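Local coordinates for putative periplasmic or exported protein (Salmonella enterica subsp. enterica serovar Typhimurium, PDB 4GQZ), which probably binds copper in the bacterial periplasm, consistent with a part in copper resistance, at residues Ala144-Ser148 and Asp149-Thr153. Residues are numbered along the deposited sequence; the frame is centred on the assembly and turned at random.
Sequences AIATS and DDSQT
S148 and S151, the first and last residues of a type I beta turn, meet through the backbone and, less surely, through their hydroxyls. S151 N donates to S148 O at 3.1 Å, the bond that closes the turn. The side chain of S151 points back at the chain leading into the turn: OG lies beside its own backbone N, anti to the carbonyl carbon (chi1 -59°), and this brings it to 3.0 Å from S148 N. S151 OG also stands 3.1 Å from S148 OG, a hydrogen bond in which either hydroxyl could be the donor, though S148 OG sits implausibly close to D150 OD1, so this bond is doubtful. Two residues before the turn, A146 O lies 3.1 Å from S151 CB, while the methyl CB of A146 faces S151 OG at 3.6 Å. D149 CB points away overall but still touches S148, and water 3 reconnects the side chain by donating to D149 OD1 and to T147 O. Past the turn the chain leaves strand 139-146 crosswise, and T153 bonds through its backbone to S67 of strand 63-68. Two waters bridge the gap: water 2 donates to A146 O and, at 2.6 Å, to Q152 O, and water 1 donates to A144 O and, weakly, to Q152 OE1. T147 directs its hydroxyl elsewhere, to P125 O and M128 N, and S151 touches F64 of strand 63-68. The arrangement is a type I turn that redirects the chain from the end of strand 139-146 toward strand 154-155, where C154 forms a disulfide with C78. Its chemistry is almost wholly polar: one backbone bond closes the turn, the serine hydroxyl pair may add to it, waters 1 and 2 join A144 O and A146 O to Q152, and on another side water 3 joins T147 O to D149 OD1.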
loop_
_atom_site.group_PDB
_atom_site.type_symbol
_atom_site.label_atom_id
_atom_site.label_comp_id
_atom_site.label_asym_id
_atom_site.label_seq_id
_atom_site.Cartn_x
_atom_site.Cartn_y
_atom_site.Cartn_z
ATOM N N ALA B 144 11.978 -5.046 21.662
ATOM C CA ALA B 144 11.837 -3.709 21.147
ATOM C C ALA B 144 11.650 -3.830 19.647
ATOM O O ALA B 144 12.242 -4.705 19.013
ATOM C CB ALA B 144 13.089 -2.903 21.469
ATOM N N ILE B 145 10.802 -2.987 19.077
ATOM C CA ILE B 145 10.647 -2.971 17.637
ATOM C C ILE B 145 10.663 -1.534 17.144
ATOM O O ILE B 145 10.473 -0.583 17.918
ATOM C CB ILE B 145 9.338 -3.652 17.184
ATOM C CG1 ILE B 145 8.122 -2.898 17.724
ATOM C CG2 ILE B 145 9.324 -5.132 17.580
ATOM C CD1 ILE B 145 6.821 -3.259 17.017
ATOM N N ALA B 146 10.905 -1.370 15.851
ATOM C CA ALA B 146 10.803 -0.048 15.240
ATOM C C ALA B 146 10.378 -0.227 13.794
ATOM O O ALA B 146 10.574 -1.293 13.225
ATOM C CB ALA B 146 12.123 0.698 15.337
ATOM N N THR B 147 9.777 0.803 13.206
ATOM C CA THR B 147 9.241 0.678 11.851
ATOM C C THR B 147 9.739 1.800 10.934
ATOM O O THR B 147 8.994 2.343 10.099
ATOM C CB THR B 147 7.703 0.648 11.860
ATOM O OG1 THR B 147 7.222 1.806 12.536
ATOM C CG2 THR B 147 7.185 -0.593 12.588
ATOM N N SER B 148 11.004 2.160 11.106
ATOM C CA SER B 148 11.624 3.138 10.227
ATOM C C SER B 148 12.078 2.439 8.944
ATOM O O SER B 148 11.974 1.218 8.830
ATOM C CB SER B 148 12.806 3.798 10.924
ATOM O OG SER B 148 13.946 2.966 10.832
ATOM N N ASP B 149 12.565 3.201 7.970
ATOM C CA ASP B 149 12.959 2.589 6.698
ATOM C C ASP B 149 14.139 1.628 6.792
ATOM O O ASP B 149 14.316 0.792 5.914
ATOM C CB ASP B 149 13.222 3.648 5.624
ATOM C CG ASP B 149 11.960 4.323 5.168
ATOM O OD1 ASP B 149 10.874 3.742 5.377
ATOM O OD2 ASP B 149 12.051 5.432 4.605
ATOM N N ASP B 150 14.943 1.735 7.846
ATOM C CA ASP B 150 16.073 0.827 8.004
ATOM C C ASP B 150 15.789 -0.308 8.991
ATOM O O ASP B 150 16.682 -1.093 9.309
ATOM C CB ASP B 150 17.343 1.594 8.408
ATOM C CG ASP B 150 17.179 2.364 9.699
ATOM O OD1 ASP B 150 16.039 2.737 10.037
ATOM O OD2 ASP B 150 18.195 2.609 10.381
ATOM N N SER B 151 14.545 -0.402 9.461
ATOM C CA SER B 151 14.182 -1.443 10.420
ATOM C C SER B 151 13.918 -2.787 9.743
ATOM O O SER B 151 13.389 -2.835 8.629
ATOM C CB SER B 151 12.949 -1.029 11.223
ATOM O OG SER B 151 13.163 0.186 11.924
ATOM N N GLN B 152 14.262 -3.871 10.436
ATOM C CA GLN B 152 14.080 -5.228 9.909
ATOM C C GLN B 152 12.608 -5.599 9.843
ATOM O O GLN B 152 11.801 -5.086 10.614
ATOM C CB GLN B 152 14.818 -6.248 10.781
ATOM C CG GLN B 152 14.167 -6.457 12.136
ATOM C CD GLN B 152 15.098 -7.082 13.159
ATOM O OE1 GLN B 152 15.464 -6.442 14.142
ATOM N NE2 GLN B 152 15.474 -8.338 12.939
ATOM N N THR B 153 12.262 -6.496 8.921
ATOM C CA THR B 153 10.885 -6.944 8.781
ATOM C C THR B 153 10.712 -8.323 9.407
ATOM O O THR B 153 9.605 -8.882 9.436
ATOM C CB THR B 153 10.471 -6.967 7.302
ATOM O OG1 THR B 153 11.317 -7.873 6.561
ATOM C CG2 THR B 153 10.598 -5.568 6.732
HETATM O O HOH W 1 13.017 -5.547 16.347
HETATM O O HOH W 2 10.668 -4.160 12.736
HETATM O O HOH W 3 9.026 2.946 7.293
#